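Calcium homeostasis modulator protein 5 (Homo sapiens, PDB 7D60) assembles into undecameric, cone-shaped large-pore channels of the membrane, whose gating and ion conductance are probably regulated by membrane lipids. Local coordinates at residues R75-C80 and C94-V99; W150-K155 and G159-L164. One frame throughout, in Å; residues are numbered along the deposited sequence.

Contact 1 (75-80 with 94-99) and contact 2 (150-155 with 159-164) follow each other along the chain and lie on opposite sides of its centre. Their centres are about 55 Å apart and their nearest atoms about 43 Å, so neither touches the other. Contact 1, in the region assigned to the cytoplasmic side, lies about 17 Å from the chain centre; contact 2, in that assigned to the extracellular side, lies about 41 Å from it. The lipid sites concern contact 1: Y98 borders a bound 1,2-dioctanoyl-sn-glycero-3-phosphate, and the side chain of V99 is about 5 Å from that of the lipid-binding Q102. Contact 2 lies away from these sites, near the C43-C158 disulfide.

Contact 1 of 2, residues R75-C80 and C94-V99. With PA8 (1,2-dioctanoyl-sn-glycero-3-phosphate), chain N.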
loop_
_atom_site.group_PDB
_atom_site.type_symbol
_atom_site.label_atom_id
_atom_site.label_comp_id
_atom_site.label_asym_id
_atom_site.label_seq_id
_atom_site.Cartn_x
_atom_site.Cartn_y
_atom_site.Cartn_z
ATOM N N ARG A 75 -17.903 50.528 -5.026
ATOM C CA ARG A 75 -17.327 51.717 -4.415
ATOM C C ARG A 75 -17.765 52.991 -5.110
ATOM O O ARG A 75 -17.838 54.037 -4.465
ATOM C CB ARG A 75 -15.806 51.647 -4.425
ATOM C CG ARG A 75 -15.251 50.571 -3.552
ATOM C CD ARG A 75 -13.752 50.628 -3.476
ATOM N NE ARG A 75 -13.109 50.184 -4.702
ATOM C CZ ARG A 75 -11.811 50.319 -4.944
ATOM N NH1 ARG A 75 -11.036 50.904 -4.044
ATOM N NH2 ARG A 75 -11.288 49.885 -6.080
ATOM N N LEU A 76 -18.063 52.926 -6.397
ATOM C CA LEU A 76 -18.458 54.102 -7.152
ATOM C C LEU A 76 -19.907 54.496 -6.921
ATOM O O LEU A 76 -20.212 55.692 -6.880
ATOM C CB LEU A 76 -18.225 53.856 -8.643
ATOM C CG LEU A 76 -18.423 55.021 -9.608
ATOM C CD1 LEU A 76 -17.338 56.048 -9.415
ATOM C CD2 LEU A 76 -18.430 54.518 -11.028
ATOM N N PHE A 77 -20.806 53.529 -6.741
ATOM C CA PHE A 77 -22.232 53.808 -6.787
ATOM C C PHE A 77 -22.938 53.797 -5.439
ATOM O O PHE A 77 -24.065 54.286 -5.365
ATOM C CB PHE A 77 -22.935 52.804 -7.709
ATOM C CG PHE A 77 -22.760 53.102 -9.165
ATOM C CD1 PHE A 77 -23.172 54.313 -9.690
ATOM C CD2 PHE A 77 -22.175 52.174 -10.009
ATOM C CE1 PHE A 77 -23.006 54.592 -11.030
ATOM C CE2 PHE A 77 -22.007 52.449 -11.346
ATOM C CZ PHE A 77 -22.424 53.658 -11.857
ATOM N N THR A 78 -22.323 53.260 -4.387
ATOM C CA THR A 78 -22.995 53.137 -3.097
ATOM C C THR A 78 -23.190 54.506 -2.462
ATOM O O THR A 78 -22.221 55.227 -2.217
ATOM C CB THR A 78 -22.196 52.237 -2.165
ATOM O OG1 THR A 78 -21.977 50.974 -2.794
ATOM C CG2 THR A 78 -22.941 52.016 -0.881
ATOM N N GLY A 79 -24.441 54.868 -2.209
ATOM C CA GLY A 79 -24.737 56.170 -1.657
ATOM C C GLY A 79 -24.719 57.287 -2.666
ATOM O O GLY A 79 -24.413 58.425 -2.309
ATOM N N CYS A 80 -25.049 56.992 -3.923
ATOM C CA CYS A 80 -24.941 57.976 -4.996
ATOM C C CYS A 80 -25.983 59.079 -4.864
ATOM O O CYS A 80 -25.665 60.258 -5.040
ATOM C CB CYS A 80 -25.075 57.275 -6.348
ATOM S SG CYS A 80 -25.367 58.363 -7.749
ATOM N N CYS A 94 -15.090 64.609 -16.216
ATOM C CA CYS A 94 -15.058 63.494 -17.150
ATOM C C CYS A 94 -14.303 62.293 -16.598
ATOM O O CYS A 94 -14.030 61.349 -17.345
ATOM C CB CYS A 94 -14.442 63.945 -18.477
ATOM S SG CYS A 94 -14.998 63.031 -19.942
ATOM N N ARG A 95 -13.950 62.302 -15.313
ATOM C CA ARG A 95 -13.331 61.127 -14.714
ATOM C C ARG A 95 -14.351 60.031 -14.422
ATOM O O ARG A 95 -13.987 58.850 -14.397
ATOM C CB ARG A 95 -12.572 61.523 -13.438
ATOM C CG ARG A 95 -11.740 60.392 -12.855
ATOM C CD ARG A 95 -10.747 60.775 -11.795
ATOM N NE ARG A 95 -10.359 59.589 -11.034
ATOM C CZ ARG A 95 -9.488 58.667 -11.441
ATOM N NH1 ARG A 95 -8.873 58.775 -12.613
ATOM N NH2 ARG A 95 -9.225 57.630 -10.661
ATOM N N PHE A 96 -15.626 60.394 -14.253
ATOM C CA PHE A 96 -16.673 59.399 -14.036
ATOM C C PHE A 96 -16.823 58.463 -15.229
ATOM O O PHE A 96 -17.071 57.267 -15.051
ATOM C CB PHE A 96 -18.000 60.093 -13.746
ATOM C CG PHE A 96 -19.178 59.168 -13.753
ATOM C CD1 PHE A 96 -19.345 58.237 -12.746
ATOM C CD2 PHE A 96 -20.113 59.216 -14.776
ATOM C CE1 PHE A 96 -20.425 57.382 -12.747
ATOM C CE2 PHE A 96 -21.193 58.361 -14.784
ATOM C CZ PHE A 96 -21.349 57.443 -13.767
ATOM N N PHE A 97 -16.644 58.978 -16.444
ATOM C CA PHE A 97 -16.705 58.126 -17.622
ATOM C C PHE A 97 -15.430 57.323 -17.813
ATOM O O PHE A 97 -15.464 56.262 -18.440
ATOM C CB PHE A 97 -16.988 58.967 -18.862
ATOM C CG PHE A 97 -18.323 59.636 -18.833
ATOM C CD1 PHE A 97 -19.474 58.919 -19.104
ATOM C CD2 PHE A 97 -18.429 60.980 -18.525
ATOM C CE1 PHE A 97 -20.710 59.531 -19.073
ATOM C CE2 PHE A 97 -19.663 61.599 -18.493
ATOM C CZ PHE A 97 -20.803 60.872 -18.768
ATOM N N TYR A 98 -14.303 57.801 -17.289
ATOM C CA TYR A 98 -13.074 57.025 -17.387
ATOM C C TYR A 98 -13.106 55.829 -16.449
ATOM O O TYR A 98 -12.584 54.759 -16.783
ATOM C CB TYR A 98 -11.862 57.907 -17.092
ATOM C CG TYR A 98 -10.547 57.161 -17.125
ATOM C CD1 TYR A 98 -9.928 56.866 -18.329
ATOM C CD2 TYR A 98 -9.924 56.755 -15.951
ATOM C CE1 TYR A 98 -8.729 56.183 -18.365
ATOM C CE2 TYR A 98 -8.732 56.070 -15.978
ATOM C CZ TYR A 98 -8.138 55.789 -17.185
ATOM O OH TYR A 98 -6.945 55.107 -17.201
ATOM N N VAL A 99 -13.692 55.993 -15.262
ATOM C CA VAL A 99 -13.803 54.868 -14.340
ATOM C C VAL A 99 -14.847 53.882 -14.839
ATOM O O VAL A 99 -14.615 52.670 -14.842
ATOM C CB VAL A 99 -14.114 55.364 -12.917
ATOM C CG1 VAL A 99 -14.187 54.199 -11.957
ATOM C CG2 VAL A 99 -13.053 56.329 -12.459
HETATM O O1 PA8 N . -5.363 49.306 -13.159
HETATM O O2 PA8 N . -5.859 51.114 -14.750
HETATM P P1 PA8 N . -5.117 49.814 -14.559
HETATM O O3 PA8 N . -3.638 50.050 -14.756
HETATM O O4 PA8 N . -5.644 48.694 -15.651
HETATM C C1 PA8 N . -5.410 48.906 -17.014
HETATM C C2 PA8 N . -6.741 49.251 -17.678
HETATM C C3 PA8 N . -6.793 50.753 -17.954
HETATM O O5 PA8 N . -7.142 50.979 -19.288
HETATM C C4 PA8 N . -8.460 51.407 -19.464
HETATM O O6 PA8 N . -9.348 50.772 -19.021
HETATM C C5 PA8 N . -8.781 52.681 -20.233
HETATM C C6 PA8 N . -10.258 52.735 -20.616
HETATM C C7 PA8 N . -10.783 54.161 -20.751
HETATM O O7 PA8 N . -6.881 48.547 -18.880
HETATM C C12 PA8 N . -7.997 47.700 -18.970
HETATM O O8 PA8 N . -8.679 47.491 -18.021
HETATM C C13 PA8 N . -8.333 47.039 -20.308
HETATM C C14 PA8 N . -8.943 45.647 -20.149
HETATM C C15 PA8 N . -8.865 44.820 -21.430
HETATM C C16 PA8 N . -9.983 45.135 -22.421
HETATM C C17 PA8 N . -10.529 43.870 -23.085
HETATM C C18 PA8 N . -11.568 44.169 -24.163
HETATM C C19 PA8 N . -11.822 42.976 -25.079
#
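L76 and V99 mark the closest backbone approach of the two segments, their CA atoms 8.6 Å apart. R75-F77 lie on helix 71-77, and a type II beta turn runs from F77 to C80, while F96-V99 lie on helix 95-106. L76 meets F96 almost at right angles, its CD2 lying 3.9 Å from F96 CE1. With CG of L76 anti to the backbone N (chi1 -173°), the same methyl also comes within 4.4 Å of V99 CG1. F77 reaches the edge of the F96 ring, CE1 to CE1 at 4.2 Å. L76 CD2 also lies over one face of the F77 ring, offset toward its rim. The result is a small apolar cluster, probably at the cytoplasmic end of the transmembrane region, where helix 95-106, which continues into S3, packs on the helix that follows S2. F88 and I87 add to it around F96. On another flank of helix 95-106, Y98 CD1 touches C7 of the bound lipid at 3.7 Å. The turn meets a neighbouring subunit: backbone hydrogen bonds run from G79, and F77 packs on C203 of that subunit.

Contact 2 of 2, residues W150-K155 and G159-L164; sequences WEELHK and GKTSML
T161 sits between E152 and K155, and its two branches serve different neighbours. With OG1 beside the backbone N (chi1 -49°), the methyl CG2 is turned anti to that N and meets the acidic side chain: it lies 3.4 Å from E152 OE1 and 4.0 Å from E152 CB. E152 is extended beyond CG and runs past T161 in the opposite direction, alongside rather than end to end. The hydroxyl OG1 faces K155 instead, 3.4 Å from its CB. OG1 also lies 3.4 Å from the carbonyl O of G159, at most a weak hydrogen bond. Removing both branches, as a glycine here does, would probably leave the side chain of E152 without its methyl neighbour and open a gap beside K155 CB.

This T161-centred part is the close-fitting one, with its 3.4 Å approaches; the flank beside it is looser. There a single methylene, K155 CD, brushes K160 O at 4.0 Å, and the bent K155 chain carries its end away from the other segment, as the exposed K160 does with its own. S162 is the centre of an inverse gamma turn, closed by a weak bond from M163 N to T161 O.

Neither segment is regular helix or strand. They face each other as two limbs of a loop assigned to the extracellular side, joined by three residues that include C158, whose disulfide to C43 ties the bend to the stretch between S1 and S2. Between helices 138-141 and 168-203, the first limb rests on the shorter helix, W150 and L153 both touching L138, while the second approaches the start of the longer one, where N168 ND2 makes a weak hydrogen bond to T161 O.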
loop_
_atom_site.group_PDB
_atom_site.type_symbol
_atom_site.label_atom_id
_atom_site.label_comp_id
_atom_site.label_asym_id
_atom_site.label_seq_id
_atom_site.Cartn_x
_atom_site.Cartn_y
_atom_site.Cartn_z
ATOM N N TRP A 150 -31.047 25.199 -52.348
ATOM C CA TRP A 150 -31.712 26.443 -51.990
ATOM C C TRP A 150 -32.994 26.227 -51.200
ATOM O O TRP A 150 -33.637 27.211 -50.823
ATOM C CB TRP A 150 -32.036 27.246 -53.250
ATOM C CG TRP A 150 -30.894 28.041 -53.785
ATOM C CD1 TRP A 150 -30.713 29.387 -53.678
ATOM C CD2 TRP A 150 -29.777 27.543 -54.528
ATOM N NE1 TRP A 150 -29.550 29.758 -54.302
ATOM C CE2 TRP A 150 -28.956 28.645 -54.832
ATOM C CE3 TRP A 150 -29.389 26.273 -54.963
ATOM C CZ2 TRP A 150 -27.771 28.513 -55.549
ATOM C CZ3 TRP A 150 -28.214 26.145 -55.673
ATOM C CH2 TRP A 150 -27.420 27.258 -55.962
ATOM N N GLU A 151 -33.390 24.980 -50.953
ATOM C CA GLU A 151 -34.655 24.716 -50.282
ATOM C C GLU A 151 -34.476 23.798 -49.083
ATOM O O GLU A 151 -35.172 23.944 -48.075
ATOM C CB GLU A 151 -35.659 24.108 -51.262
ATOM C CG GLU A 151 -36.412 25.131 -52.091
ATOM C CD GLU A 151 -35.747 25.401 -53.428
ATOM O OE1 GLU A 151 -34.870 24.607 -53.828
ATOM O OE2 GLU A 151 -36.098 26.407 -54.077
ATOM N N GLU A 152 -33.554 22.846 -49.179
ATOM C CA GLU A 152 -33.353 21.851 -48.135
ATOM C C GLU A 152 -31.988 21.991 -47.473
ATOM O O GLU A 152 -31.390 20.995 -47.062
ATOM C CB GLU A 152 -33.529 20.443 -48.697
ATOM C CG GLU A 152 -34.732 20.294 -49.607
ATOM C CD GLU A 152 -34.846 18.910 -50.213
ATOM O OE1 GLU A 152 -33.944 18.078 -49.981
ATOM O OE2 GLU A 152 -35.842 18.653 -50.921
ATOM N N LEU A 153 -31.481 23.221 -47.364
ATOM C CA LEU A 153 -30.204 23.424 -46.689
ATOM C C LEU A 153 -30.335 23.244 -45.184
ATOM O O LEU A 153 -29.416 22.723 -44.543
ATOM C CB LEU A 153 -29.644 24.809 -47.014
ATOM C CG LEU A 153 -28.303 25.188 -46.371
ATOM C CD1 LEU A 153 -27.232 24.164 -46.681
ATOM C CD2 LEU A 153 -27.856 26.560 -46.796
ATOM N N HIS A 154 -31.488 23.599 -44.610
ATOM C CA HIS A 154 -31.666 23.530 -43.165
ATOM C C HIS A 154 -31.804 22.112 -42.633
ATOM O O HIS A 154 -31.959 21.951 -41.422
ATOM C CB HIS A 154 -32.880 24.356 -42.742
ATOM C CG HIS A 154 -34.160 23.936 -43.391
ATOM N ND1 HIS A 154 -34.704 24.610 -44.463
ATOM C CD2 HIS A 154 -35.015 22.927 -43.108
ATOM C CE1 HIS A 154 -35.832 24.026 -44.819
ATOM N NE2 HIS A 154 -36.044 23.003 -44.013
ATOM N N LYS A 155 -31.747 21.091 -43.483
ATOM C CA LYS A 155 -31.771 19.709 -43.045
ATOM C C LYS A 155 -30.406 19.046 -43.103
ATOM O O LYS A 155 -30.308 17.851 -42.831
ATOM C CB LYS A 155 -32.765 18.906 -43.885
ATOM C CG LYS A 155 -34.192 19.003 -43.401
ATOM C CD LYS A 155 -35.095 18.084 -44.183
ATOM C CE LYS A 155 -35.689 18.801 -45.373
ATOM N NZ LYS A 155 -36.335 20.072 -44.966
ATOM N N GLY A 159 -28.875 15.092 -41.155
ATOM C CA GLY A 159 -28.965 14.105 -42.207
ATOM C C GLY A 159 -30.362 14.132 -42.800
ATOM O O GLY A 159 -31.090 15.124 -42.681
ATOM N N LYS A 160 -30.740 13.012 -43.421
ATOM C CA LYS A 160 -32.071 12.788 -44.001
ATOM C C LYS A 160 -32.416 13.857 -45.041
ATOM O O LYS A 160 -33.400 14.588 -44.926
ATOM C CB LYS A 160 -33.153 12.704 -42.912
ATOM C CG LYS A 160 -32.794 11.830 -41.719
ATOM C CD LYS A 160 -33.445 12.347 -40.448
ATOM C CE LYS A 160 -34.956 12.185 -40.492
ATOM N NZ LYS A 160 -35.603 12.596 -39.211
ATOM N N THR A 161 -31.563 13.951 -46.054
ATOM C CA THR A 161 -31.782 14.857 -47.170
ATOM C C THR A 161 -31.471 14.098 -48.449
ATOM O O THR A 161 -30.463 13.389 -48.521
ATOM C CB THR A 161 -30.906 16.102 -47.055
ATOM O OG1 THR A 161 -31.038 16.647 -45.740
ATOM C CG2 THR A 161 -31.369 17.155 -48.035
ATOM N N SER A 162 -32.339 14.231 -49.449
ATOM C CA SER A 162 -32.206 13.456 -50.681
ATOM C C SER A 162 -31.423 14.237 -51.737
ATOM O O SER A 162 -31.927 14.575 -52.805
ATOM C CB SER A 162 -33.581 13.051 -51.197
ATOM O OG SER A 162 -33.480 12.042 -52.187
ATOM N N MET A 163 -30.170 14.542 -51.412
ATOM C CA MET A 163 -29.262 15.152 -52.377
ATOM C C MET A 163 -27.877 14.514 -52.288
ATOM O O MET A 163 -26.865 15.208 -52.183
ATOM C CB MET A 163 -29.195 16.673 -52.227
ATOM C CG MET A 163 -28.990 17.202 -50.825
ATOM S SD MET A 163 -29.073 19.002 -50.762
ATOM C CE MET A 163 -27.998 19.434 -52.121
ATOM N N LEU A 164 -27.832 13.164 -52.327
ATOM C CA LEU A 164 -26.619 12.381 -52.580
ATOM C C LEU A 164 -25.536 12.568 -51.521
ATOM O O LEU A 164 -24.635 13.393 -51.710
ATOM C CB LEU A 164 -26.052 12.695 -53.968
ATOM C CG LEU A 164 -25.187 11.606 -54.598
ATOM C CD1 LEU A 164 -25.942 10.292 -54.650
ATOM C CD2 LEU A 164 -24.746 12.022 -55.987
#